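Local coordinates for putative uncharacterized protein (Ustilago maydis, PDB 4GNX) that binds single-stranded DNA through its OB-fold domains as a subunit of replication protein A, at residues R158-T166 with K176-F187; P340-T348 with N363-A374. All blocks are in the same frame, centred on the assembly; numbering follows the deposited sequence.

Interaction 1 (R158-T166 with K176-F187); sequences RPVQKRELT and KLTLWGKTAETF. With nucleotides of chain G.
Lys162 swings its CG anti to the backbone N (chi1 -166°) while Trp180 turns its CG anti to the carbonyl carbon (chi1 -56°), and the two side chains run side by side in the same direction, away from the antiparallel strands and toward the DNA. Lys162 CG comes 3.9 Å from Trp180 CZ3. Val160 CG1 approaches the same benzo part of the indole. The methyl CG2 of Thr178 sits 3.5 Å above the plane of the indole, over its centre, and C5 of the DT6 base of chain G lies over the opposite face, displaced toward the rim; DT7 of chain G meets the rim with its O4' in the indole plane. The indole is therefore held between protein and base, while its NE1 bonds to Ser215. At the far end of Lys162, NZ forms a salt bridge of 3.0 Å with Glu164 OE2 and a weak hydrogen bond to O2 of DT7 of chain G, so the carboxylate probably steadies the ammonium beside the DNA. Glu164 OE2 and Thr178 OG1 are also tied to the backbone of Ala265.

On the other face of the sheet, a bend in the Arg163 chain brings NH1 to Ala184 O, near the guanidinium plane, in a weak hydrogen bond. Its NE bonds to Gly146 O. Leu165 CD2 rests against Phe187 CE2 at 3.4 Å and Leu179 CD1 at 3.9 Å, an apolar layer under the hairpin. Arg163 and Leu179 form a hydrogen-bonded pair, with Leu179 N to Arg163 O at 2.7 Å; Gly181 N bonds to Gln161 O, just past the last strand pair. The hairpin is one wall of a curled OB-fold sheet: strand 135-152 flanks 159-168, strand 213-217 runs parallel to 174-180, and Met222 of strand 220-224 packs on Leu165, Leu179 and Phe187.

Interaction 2 (P340-T348 with N363-A374); sequences PEYRYILST and NEDATQLIGMSA. With nucleotides of chain G.
Tyr344 plugs its ring between helix 363-370 and Ala374 in an OB-fold, where that helix follows strand 355-362 and lies roughly at right angles across strand 341-348. With CG anti to the carbonyl carbon (chi1 -76°), the phenol projects from the strand into the bend of the chain that leads to helix 374-381. Ala374 CB lies over the middle of one ring face, 3.7 Å from the centroid of the Tyr344 ring and almost on its normal, a CH-pi contact. Thr367 OG1 meets the ring at its edge, in plane, and is itself held by a hydrogen bond to Asn363 O. Ile370 comes from the opposite direction, its CD1 3.7 Å from Tyr344 CE2, and Ala366 CB abuts the root of the ring, 3.6 Å from Tyr344 CG. Leu377 of helix 374-381 also packs on this ring.

Further along the strand, Leu346 lays CB on Ala366 CB; its side chain runs past Ile370 in the opposite direction, CD1 to CD1, and crosses Leu369 at about a right angle, with Leu346 CD2 3.9 Å from Leu369 CD2. In the other direction, Arg343 crosses Asn363 nearly perpendicularly, with the guanidinium and amide planes turned 43° apart: Asn363 OD1 sits above one guanidinium face toward its rim, and Asn363 CB is 3.3 Å from Arg343 NH2. A thymine base of the bound DNA also packs on Arg343, placing this end of the contact beside the nucleic acid. Ser347 OG donates a hydrogen bond of 2.8 Å to O2 of DT18 of chain G. The phenol end is fixed by a single hydrogen bond across the contact: Tyr344 OH donates to Met372 O at 2.9 Å, from a position 55° out of the carbonyl plane.

Overall arrangement
Interactions 1 and 2 follow one another along the chain and lie on opposite sides of its centre, with contact centres 45 Å apart and nearest atoms about 28 Å apart. They share no sheet. The first joins a hairpin and short helix of the replication protein A OB domain; the second sets a helix against the five-stranded antiparallel sheet of the C-terminal OB domain, whose Arg343 side chain lies about 10 Å from the zinc ion. Both nevertheless meet chain G, at DT6 and DT7 for 158-166 with 176-187 and at DT18 for 340-348, so one DNA strand spans two separately built OB domains in series.

Interaction 1 (R158-T166 with K176-F187)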
loop_
_atom_site.group_PDB
_atom_site.type_symbol
_atom_site.label_atom_id
_atom_site.label_comp_id
_atom_site.label_asym_id
_atom_site.label_seq_id
_atom_site.Cartn_x
_atom_site.Cartn_y
_atom_site.Cartn_z
ATOM N N ARG C 158 -21.184 -7.252 7.438
ATOM C CA ARG C 158 -22.070 -8.278 6.884
ATOM C C ARG C 158 -21.565 -9.671 7.292
ATOM O O ARG C 158 -20.366 -9.938 7.175
ATOM C CB ARG C 158 -22.119 -8.172 5.353
ATOM C CG ARG C 158 -23.035 -7.087 4.799
ATOM C CD ARG C 158 -23.111 -7.139 3.276
ATOM N NE ARG C 158 -21.952 -6.524 2.622
ATOM C CZ ARG C 158 -20.860 -7.174 2.212
ATOM N NH1 ARG C 158 -20.747 -8.487 2.384
ATOM N NH2 ARG C 158 -19.872 -6.507 1.626
ATOM N N PRO C 159 -22.473 -10.566 7.754
ATOM C CA PRO C 159 -22.081 -11.895 8.266
ATOM C C PRO C 159 -21.220 -12.681 7.278
ATOM O O PRO C 159 -21.346 -12.478 6.068
ATOM C CB PRO C 159 -23.425 -12.611 8.471
ATOM C CG PRO C 159 -24.429 -11.527 8.606
ATOM C CD PRO C 159 -23.940 -10.398 7.745
ATOM N N VAL C 160 -20.347 -13.553 7.789
ATOM C CA VAL C 160 -19.494 -14.384 6.923
ATOM C C VAL C 160 -19.335 -15.822 7.420
ATOM O O VAL C 160 -18.998 -16.051 8.584
ATOM C CB VAL C 160 -18.075 -13.795 6.739
ATOM C CG1 VAL C 160 -17.415 -14.415 5.516
ATOM C CG2 VAL C 160 -18.101 -12.277 6.608
ATOM N N GLN C 161 -19.560 -16.782 6.526
ATOM C CA GLN C 161 -19.283 -18.195 6.825
ATOM C C GLN C 161 -17.796 -18.506 6.687
ATOM O O GLN C 161 -17.154 -18.084 5.726
ATOM C CB GLN C 161 -20.092 -19.137 5.921
ATOM C CG GLN C 161 -21.469 -19.513 6.457
ATOM C CD GLN C 161 -22.528 -18.442 6.220
ATOM O OE1 GLN C 161 -22.471 -17.685 5.243
ATOM N NE2 GLN C 161 -23.511 -18.382 7.115
ATOM N N LYS C 162 -17.266 -19.272 7.634
ATOM C CA LYS C 162 -15.837 -19.530 7.705
ATOM C C LYS C 162 -15.590 -20.953 8.195
ATOM O O LYS C 162 -16.337 -21.442 9.031
ATOM C CB LYS C 162 -15.212 -18.529 8.673
ATOM C CG LYS C 162 -13.707 -18.447 8.598
ATOM C CD LYS C 162 -13.088 -18.172 9.951
ATOM C CE LYS C 162 -11.705 -18.795 9.996
ATOM N NZ LYS C 162 -10.987 -18.464 11.250
ATOM N N ARG C 163 -14.559 -21.614 7.674
ATOM C CA ARG C 163 -14.127 -22.903 8.225
ATOM C C ARG C 163 -12.629 -23.139 8.024
ATOM O O ARG C 163 -12.042 -22.644 7.067
ATOM C CB ARG C 163 -14.958 -24.067 7.665
ATOM C CG ARG C 163 -14.398 -25.441 7.997
ATOM C CD ARG C 163 -15.289 -26.572 7.518
ATOM N NE ARG C 163 -16.319 -26.871 8.509
ATOM C CZ ARG C 163 -17.622 -26.833 8.270
ATOM N NH1 ARG C 163 -18.068 -26.530 7.055
ATOM N NH2 ARG C 163 -18.476 -27.109 9.248
ATOM N N GLU C 164 -12.026 -23.901 8.938
ATOM C CA GLU C 164 -10.587 -24.136 8.930
ATOM C C GLU C 164 -10.216 -25.591 8.732
ATOM O O GLU C 164 -10.784 -26.471 9.368
ATOM C CB GLU C 164 -9.951 -23.603 10.209
ATOM C CG GLU C 164 -9.832 -22.093 10.192
ATOM C CD GLU C 164 -8.810 -21.564 11.169
ATOM O OE1 GLU C 164 -8.152 -22.375 11.856
ATOM O OE2 GLU C 164 -8.661 -20.324 11.239
ATOM N N LEU C 165 -9.250 -25.823 7.849
ATOM C CA LEU C 165 -8.728 -27.152 7.568
ATOM C C LEU C 165 -7.282 -27.223 8.010
ATOM O O LEU C 165 -6.561 -26.230 7.943
ATOM C CB LEU C 165 -8.771 -27.456 6.065
ATOM C CG LEU C 165 -9.833 -26.876 5.125
ATOM C CD1 LEU C 165 -9.503 -27.267 3.699
ATOM C CD2 LEU C 165 -11.235 -27.327 5.486
ATOM N N THR C 166 -6.858 -28.402 8.449
ATOM C CA THR C 166 -5.449 -28.640 8.768
ATOM C C THR C 166 -4.828 -29.485 7.653
ATOM O O THR C 166 -5.302 -30.590 7.364
ATOM C CB THR C 166 -5.274 -29.331 10.141
ATOM O OG1 THR C 166 -6.053 -28.648 11.124
ATOM C CG2 THR C 166 -3.813 -29.322 10.576
ATOM N N LYS C 176 -2.804 -24.158 8.911
ATOM C CA LYS C 176 -4.241 -23.905 8.848
ATOM C C LYS C 176 -4.630 -23.207 7.529
ATOM O O LYS C 176 -3.895 -22.354 7.017
ATOM C CB LYS C 176 -4.719 -23.090 10.058
ATOM C CG LYS C 176 -4.760 -23.812 11.405
ATOM C CD LYS C 176 -3.613 -23.371 12.308
ATOM C CE LYS C 176 -4.030 -23.214 13.774
ATOM N NZ LYS C 176 -4.080 -24.503 14.511
ATOM N N LEU C 177 -5.774 -23.595 6.970
ATOM C CA LEU C 177 -6.326 -22.924 5.799
ATOM C C LEU C 177 -7.804 -22.612 6.006
ATOM O O LEU C 177 -8.586 -23.488 6.382
ATOM C CB LEU C 177 -6.137 -23.769 4.545
ATOM C CG LEU C 177 -6.539 -23.132 3.200
ATOM C CD1 LEU C 177 -5.672 -23.699 2.084
ATOM C CD2 LEU C 177 -8.019 -23.293 2.859
ATOM N N THR C 178 -8.186 -21.365 5.744
ATOM C CA THR C 178 -9.582 -20.944 5.885
ATOM C C THR C 178 -10.368 -21.063 4.567
ATOM O O THR C 178 -9.880 -20.641 3.514
ATOM C CB THR C 178 -9.668 -19.502 6.444
ATOM O OG1 THR C 178 -9.319 -19.498 7.837
ATOM C CG2 THR C 178 -11.054 -18.918 6.274
ATOM N N LEU C 179 -11.561 -21.658 4.635
ATOM C CA LEU C 179 -12.543 -21.579 3.552
ATOM C C LEU C 179 -13.562 -20.530 3.906
ATOM O O LEU C 179 -13.923 -20.381 5.070
ATOM C CB LEU C 179 -13.294 -22.896 3.355
ATOM C CG LEU C 179 -12.524 -24.206 3.198
ATOM C CD1 LEU C 179 -13.488 -25.354 2.956
ATOM C CD2 LEU C 179 -11.504 -24.117 2.077
ATOM N N TRP C 180 -14.051 -19.822 2.899
ATOM C CA TRP C 180 -15.080 -18.828 3.108
ATOM C C TRP C 180 -16.350 -19.234 2.436
ATOM O O TRP C 180 -16.357 -20.157 1.619
ATOM C CB TRP C 180 -14.630 -17.497 2.550
ATOM C CG TRP C 180 -13.319 -16.988 3.098
ATOM C CD1 TRP C 180 -12.070 -17.065 2.503
ATOM C CD2 TRP C 180 -13.093 -16.266 4.362
ATOM N NE1 TRP C 180 -11.120 -16.474 3.286
ATOM C CE2 TRP C 180 -11.665 -15.972 4.412
ATOM C CE3 TRP C 180 -13.907 -15.851 5.416
ATOM C CZ2 TRP C 180 -11.088 -15.302 5.480
ATOM C CZ3 TRP C 180 -13.315 -15.173 6.484
ATOM C CH2 TRP C 180 -11.937 -14.910 6.513
ATOM N N GLY C 181 -17.439 -18.553 2.794
ATOM C CA GLY C 181 -18.704 -18.613 2.064
ATOM C C GLY C 181 -19.329 -19.977 1.876
ATOM O O GLY C 181 -19.343 -20.801 2.781
ATOM N N LYS C 182 -19.847 -20.200 0.677
ATOM C CA LYS C 182 -20.618 -21.397 0.355
ATOM C C LYS C 182 -19.734 -22.638 0.349
ATOM O O LYS C 182 -20.167 -23.706 0.768
ATOM C CB LYS C 182 -21.299 -21.220 -1.005
ATOM C CG LYS C 182 -22.328 -22.272 -1.360
ATOM C CD LYS C 182 -23.705 -21.864 -0.886
ATOM C CE LYS C 182 -24.749 -22.829 -1.425
ATOM N NZ LYS C 182 -26.085 -22.640 -0.791
ATOM N N THR C 183 -18.499 -22.485 -0.126
ATOM C CA THR C 183 -17.515 -23.573 -0.119
ATOM C C THR C 183 -17.258 -24.054 1.310
ATOM O O THR C 183 -16.975 -25.234 1.536
ATOM C CB THR C 183 -16.175 -23.134 -0.747
ATOM O OG1 THR C 183 -16.420 -22.145 -1.755
ATOM C CG2 THR C 183 -15.442 -24.319 -1.370
ATOM N N ALA C 184 -17.367 -23.129 2.264
ATOM C CA ALA C 184 -17.163 -23.433 3.676
ATOM C C ALA C 184 -18.290 -24.303 4.202
ATOM O O ALA C 184 -18.044 -25.413 4.669
ATOM C CB ALA C 184 -17.041 -22.155 4.497
ATOM N N GLU C 185 -19.519 -23.803 4.122
ATOM C CA GLU C 185 -20.691 -24.562 4.555
ATOM C C GLU C 185 -20.713 -25.983 4.005
ATOM O O GLU C 185 -20.647 -26.951 4.762
ATOM C CB GLU C 185 -21.976 -23.847 4.146
ATOM C CG GLU C 185 -22.038 -22.398 4.587
ATOM C CD GLU C 185 -23.297 -21.704 4.112
ATOM O OE1 GLU C 185 -24.362 -22.362 4.089
ATOM O OE2 GLU C 185 -23.218 -20.504 3.759
ATOM N N THR C 186 -20.769 -26.087 2.681
ATOM C CA THR C 186 -21.003 -27.348 1.985
ATOM C C THR C 186 -19.838 -28.323 2.070
ATOM O O THR C 186 -19.854 -29.367 1.420
ATOM C CB THR C 186 -21.314 -27.105 0.494
ATOM O OG1 THR C 186 -20.286 -26.287 -0.079
ATOM C CG2 THR C 186 -22.670 -26.421 0.324
ATOM N N PHE C 187 -18.837 -27.991 2.874
ATOM C CA PHE C 187 -17.589 -28.746 2.848
ATOM C C PHE C 187 -17.727 -30.245 3.130
ATOM O O PHE C 187 -17.176 -31.058 2.377
ATOM C CB PHE C 187 -16.517 -28.128 3.747
ATOM C CG PHE C 187 -15.175 -28.792 3.618
ATOM C CD1 PHE C 187 -14.553 -28.899 2.373
ATOM C CD2 PHE C 187 -14.531 -29.315 4.733
ATOM C CE1 PHE C 187 -13.315 -29.508 2.250
ATOM C CE2 PHE C 187 -13.292 -29.933 4.615
ATOM C CZ PHE C 187 -12.682 -30.025 3.374
ATOM P P DT G 6 -9.166 -10.752 2.505
ATOM O OP1 DT G 6 -8.197 -9.632 2.605
ATOM O OP2 DT G 6 -8.660 -12.146 2.391
ATOM O "O5'" DT G 6 -10.142 -10.661 3.763
ATOM C "C5'" DT G 6 -10.567 -9.383 4.286
ATOM C "C4'" DT G 6 -11.937 -9.481 4.919
ATOM O "O4'" DT G 6 -12.894 -10.033 3.985
ATOM C "C3'" DT G 6 -12.017 -10.339 6.182
ATOM O "O3'" DT G 6 -12.717 -9.623 7.202
ATOM C "C2'" DT G 6 -12.736 -11.600 5.736
ATOM C "C1'" DT G 6 -13.558 -11.162 4.533
ATOM N N1 DT G 6 -13.664 -12.185 3.466
ATOM C C2 DT G 6 -14.903 -12.703 3.158
ATOM O O2 DT G 6 -15.929 -12.365 3.726
ATOM N N3 DT G 6 -14.898 -13.639 2.154
ATOM C C4 DT G 6 -13.804 -14.097 1.444
ATOM O O4 DT G 6 -13.955 -14.946 0.569
ATOM C C5 DT G 6 -12.539 -13.507 1.815
ATOM C C7 DT G 6 -11.299 -13.935 1.096
ATOM C C6 DT G 6 -12.533 -12.595 2.794
ATOM P P DT G 7 -11.895 -9.232 8.510
ATOM O OP1 DT G 7 -12.684 -8.264 9.313
ATOM O OP2 DT G 7 -10.521 -8.871 8.072
ATOM O "O5'" DT G 7 -11.851 -10.630 9.275
ATOM C "C5'" DT G 7 -13.068 -11.307 9.655
ATOM C "C4'" DT G 7 -12.766 -12.531 10.490
ATOM O "O4'" DT G 7 -12.064 -13.516 9.700
ATOM C "C3'" DT G 7 -11.893 -12.296 11.719
ATOM O "O3'" DT G 7 -12.309 -13.211 12.734
ATOM C "C2'" DT G 7 -10.497 -12.634 11.222
ATOM C "C1'" DT G 7 -10.776 -13.769 10.250
ATOM N N1 DT G 7 -9.833 -13.914 9.122
ATOM C C2 DT G 7 -9.365 -15.178 8.849
ATOM O O2 DT G 7 -9.658 -16.155 9.515
ATOM N N3 DT G 7 -8.529 -15.256 7.763
ATOM C C4 DT G 7 -8.138 -14.223 6.933
ATOM O O4 DT G 7 -7.379 -14.447 5.996
ATOM C C5 DT G 7 -8.672 -12.925 7.274
ATOM C C7 DT G 7 -8.290 -11.744 6.439
ATOM C C6 DT G 7 -9.490 -12.838 8.332
#

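Interaction 2 (P340-T348 with N363-A374)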
loop_
_atom_site.group_PDB
_atom_site.type_symbol
_atom_site.label_atom_id
_atom_site.label_comp_id
_atom_site.label_asym_id
_atom_site.label_seq_id
_atom_site.Cartn_x
_atom_site.Cartn_y
_atom_site.Cartn_z
ATOM N N PRO C 340 18.201 10.648 38.289
ATOM C CA PRO C 340 17.122 9.853 37.740
ATOM C C PRO C 340 17.425 9.467 36.301
ATOM O O PRO C 340 18.209 10.138 35.627
ATOM C CB PRO C 340 15.935 10.817 37.782
ATOM C CG PRO C 340 16.546 12.164 37.586
ATOM C CD PRO C 340 17.986 12.087 38.037
ATOM N N GLU C 341 16.814 8.379 35.851
ATOM C CA GLU C 341 16.816 8.012 34.442
ATOM C C GLU C 341 15.617 8.693 33.799
ATOM O O GLU C 341 14.585 8.883 34.442
ATOM C CB GLU C 341 16.676 6.498 34.282
ATOM C CG GLU C 341 17.640 5.881 33.274
ATOM C CD GLU C 341 18.842 5.253 33.953
ATOM O OE1 GLU C 341 18.709 4.104 34.441
ATOM O OE2 GLU C 341 19.911 5.910 34.007
ATOM N N TYR C 342 15.745 9.059 32.531
ATOM C CA TYR C 342 14.627 9.679 31.840
ATOM C C TYR C 342 14.096 8.752 30.777
ATOM O O TYR C 342 14.839 8.277 29.935
ATOM C CB TYR C 342 15.019 11.034 31.260
ATOM C CG TYR C 342 15.422 12.048 32.317
ATOM C CD1 TYR C 342 16.772 12.273 32.609
ATOM C CD2 TYR C 342 14.461 12.776 33.030
ATOM C CE1 TYR C 342 17.157 13.201 33.566
ATOM C CE2 TYR C 342 14.837 13.709 33.990
ATOM C CZ TYR C 342 16.186 13.914 34.256
ATOM O OH TYR C 342 16.586 14.830 35.213
ATOM N N ARG C 343 12.807 8.471 30.853
ATOM C CA ARG C 343 12.157 7.615 29.884
ATOM C C ARG C 343 11.045 8.381 29.177
ATOM O O ARG C 343 10.442 9.283 29.749
ATOM C CB ARG C 343 11.589 6.369 30.563
ATOM C CG ARG C 343 12.634 5.391 31.052
ATOM C CD ARG C 343 12.028 4.033 31.372
ATOM N NE ARG C 343 11.949 3.123 30.221
ATOM C CZ ARG C 343 12.968 2.412 29.732
ATOM N NH1 ARG C 343 14.188 2.493 30.258
ATOM N NH2 ARG C 343 12.771 1.610 28.699
ATOM N N TYR C 344 10.777 8.010 27.934
ATOM C CA TYR C 344 9.716 8.649 27.162
ATOM C C TYR C 344 8.336 8.141 27.531
ATOM O O TYR C 344 8.142 6.961 27.830
ATOM C CB TYR C 344 9.928 8.463 25.653
ATOM C CG TYR C 344 10.999 9.352 25.043
ATOM C CD1 TYR C 344 12.136 8.805 24.439
ATOM C CD2 TYR C 344 10.882 10.739 25.072
ATOM C CE1 TYR C 344 13.117 9.610 23.879
ATOM C CE2 TYR C 344 11.863 11.547 24.519
ATOM C CZ TYR C 344 12.972 10.975 23.928
ATOM O OH TYR C 344 13.937 11.784 23.383
ATOM N N ILE C 345 7.389 9.071 27.509
ATOM C CA ILE C 345 5.957 8.773 27.494
ATOM C C ILE C 345 5.317 9.577 26.366
ATOM O O ILE C 345 4.484 10.449 26.580
ATOM C CB ILE C 345 5.304 9.037 28.863
ATOM C CG1 ILE C 345 6.000 10.220 29.567
ATOM C CG2 ILE C 345 5.403 7.773 29.694
ATOM C CD1 ILE C 345 5.387 10.678 30.882
ATOM N N LEU C 346 5.736 9.261 25.155
ATOM C CA LEU C 346 5.430 10.048 23.982
ATOM C C LEU C 346 3.943 10.115 23.630
ATOM O O LEU C 346 3.265 9.091 23.518
ATOM C CB LEU C 346 6.189 9.468 22.801
ATOM C CG LEU C 346 6.041 10.172 21.454
ATOM C CD1 LEU C 346 7.269 11.042 21.238
ATOM C CD2 LEU C 346 5.929 9.131 20.349
ATOM N N SER C 347 3.450 11.331 23.437
ATOM C CA SER C 347 2.107 11.526 22.920
ATOM C C SER C 347 2.186 12.207 21.557
ATOM O O SER C 347 2.538 13.392 21.467
ATOM C CB SER C 347 1.291 12.376 23.882
ATOM O OG SER C 347 -0.073 12.022 23.808
ATOM N N THR C 348 1.859 11.476 20.490
ATOM C CA THR C 348 2.041 12.009 19.144
ATOM C C THR C 348 0.822 11.948 18.241
ATOM O O THR C 348 0.193 10.912 18.124
ATOM C CB THR C 348 3.221 11.328 18.437
ATOM O OG1 THR C 348 3.459 12.008 17.207
ATOM C CG2 THR C 348 2.935 9.855 18.152
ATOM N N ASN C 363 9.893 4.273 25.507
ATOM C CA ASN C 363 11.317 4.592 25.390
ATOM C C ASN C 363 12.012 4.171 24.082
ATOM O O ASN C 363 12.699 4.979 23.459
ATOM C CB ASN C 363 12.078 4.086 26.622
ATOM C CG ASN C 363 13.444 4.737 26.779
ATOM O OD1 ASN C 363 14.469 4.059 26.716
ATOM N ND2 ASN C 363 13.466 6.054 26.967
ATOM N N GLU C 364 11.817 2.926 23.660
ATOM C CA GLU C 364 12.498 2.417 22.472
ATOM C C GLU C 364 12.035 3.157 21.223
ATOM O O GLU C 364 12.826 3.835 20.560
ATOM C CB GLU C 364 12.277 0.907 22.304
ATOM C CG GLU C 364 12.778 0.040 23.456
ATOM C CD GLU C 364 11.760 -0.128 24.587
ATOM O OE1 GLU C 364 10.765 0.653 24.650
ATOM O OE2 GLU C 364 11.966 -1.046 25.429
ATOM N N ASP C 365 10.745 3.045 20.927
ATOM C CA ASP C 365 10.157 3.604 19.704
ATOM C C ASP C 365 10.140 5.133 19.657
ATOM O O ASP C 365 10.274 5.736 18.587
ATOM C CB ASP C 365 8.748 3.028 19.482
ATOM C CG ASP C 365 8.777 1.536 19.086
ATOM O OD1 ASP C 365 9.240 1.207 17.967
ATOM O OD2 ASP C 365 8.340 0.688 19.896
ATOM N N ALA C 366 9.990 5.765 20.815
ATOM C CA ALA C 366 10.021 7.217 20.858
ATOM C C ALA C 366 11.412 7.785 20.604
ATOM O O ALA C 366 11.538 8.923 20.144
ATOM C CB ALA C 366 9.445 7.732 22.166
ATOM N N THR C 367 12.447 6.984 20.872
ATOM C CA THR C 367 13.829 7.425 20.666
ATOM C C THR C 367 14.154 7.653 19.196
ATOM O O THR C 367 14.755 8.665 18.844
ATOM C CB THR C 367 14.863 6.470 21.296
ATOM O OG1 THR C 367 14.698 6.462 22.715
ATOM C CG2 THR C 367 16.274 6.928 20.987
ATOM N N GLN C 368 13.751 6.720 18.344
ATOM C CA GLN C 368 13.942 6.894 16.912
ATOM C C GLN C 368 13.016 7.962 16.354
ATOM O O GLN C 368 13.318 8.593 15.347
ATOM C CB GLN C 368 13.744 5.584 16.161
ATOM C CG GLN C 368 12.425 4.897 16.465
ATOM C CD GLN C 368 11.989 3.953 15.361
ATOM O OE1 GLN C 368 12.137 4.254 14.163
ATOM N NE2 GLN C 368 11.435 2.801 15.755
ATOM N N LEU C 369 11.889 8.177 17.005
ATOM C CA LEU C 369 11.016 9.228 16.546
ATOM C C LEU C 369 11.605 10.612 16.785
ATOM O O LEU C 369 11.191 11.573 16.157
ATOM C CB LEU C 369 9.626 9.089 17.156
ATOM C CG LEU C 369 8.612 8.550 16.140
ATOM C CD1 LEU C 369 8.890 7.113 15.709
ATOM C CD2 LEU C 369 7.204 8.653 16.681
ATOM N N ILE C 370 12.596 10.699 17.669
ATOM C CA ILE C 370 13.219 11.978 18.019
ATOM C C ILE C 370 14.724 11.973 17.710
ATOM O O ILE C 370 15.346 13.028 17.579
ATOM C CB ILE C 370 12.919 12.350 19.494
ATOM C CG1 ILE C 370 11.409 12.533 19.670
ATOM C CG2 ILE C 370 13.644 13.626 19.919
ATOM C CD1 ILE C 370 10.907 12.223 21.055
ATOM N N GLY C 371 15.294 10.781 17.561
ATOM C CA GLY C 371 16.692 10.619 17.154
ATOM C C GLY C 371 17.592 10.879 18.336
ATOM O O GLY C 371 18.722 11.341 18.174
ATOM N N MET C 372 17.082 10.568 19.526
ATOM C CA MET C 372 17.706 10.976 20.770
ATOM C C MET C 372 17.067 10.244 21.934
ATOM O O MET C 372 15.854 10.064 21.958
ATOM C CB MET C 372 17.443 12.449 20.946
ATOM C CG MET C 372 18.562 13.206 21.584
ATOM S SD MET C 372 18.078 14.924 21.739
ATOM C CE MET C 372 17.874 15.362 20.010
ATOM N N SER C 373 17.870 9.812 22.893
ATOM C CA SER C 373 17.338 9.248 24.130
ATOM C C SER C 373 16.703 10.364 24.950
ATOM O O SER C 373 17.017 11.545 24.748
ATOM C CB SER C 373 18.444 8.605 24.949
ATOM O OG SER C 373 19.207 9.609 25.602
ATOM N N ALA C 374 15.826 9.994 25.878
ATOM C CA ALA C 374 15.152 10.991 26.723
ATOM C C ALA C 374 16.132 11.791 27.595
ATOM O O ALA C 374 15.881 12.963 27.914
ATOM C CB ALA C 374 14.064 10.349 27.572
ATOM P P DT G 18 -7.136 18.376 25.412
ATOM O OP1 DT G 18 -7.429 19.356 26.491
ATOM O OP2 DT G 18 -8.145 18.128 24.351
ATOM O "O5'" DT G 18 -5.778 18.827 24.714
ATOM C "C5'" DT G 18 -4.663 19.311 25.493
ATOM C "C4'" DT G 18 -3.374 18.693 25.001
ATOM O "O4'" DT G 18 -3.474 17.263 25.133
ATOM C "C3'" DT G 18 -3.064 18.950 23.525
ATOM O "O3'" DT G 18 -2.209 20.090 23.326
ATOM C "C2'" DT G 18 -2.442 17.652 23.038
ATOM C "C1'" DT G 18 -2.714 16.623 24.129
ATOM N N1 DT G 18 -3.462 15.428 23.705
ATOM C C2 DT G 18 -2.894 14.203 23.966
ATOM O O2 DT G 18 -1.802 14.074 24.495
ATOM N N3 DT G 18 -3.651 13.126 23.578
ATOM C C4 DT G 18 -4.895 13.153 22.979
ATOM O O4 DT G 18 -5.456 12.101 22.688
ATOM C C5 DT G 18 -5.440 14.473 22.746
ATOM C C7 DT G 18 -6.783 14.600 22.098
ATOM C C6 DT G 18 -4.708 15.530 23.124
#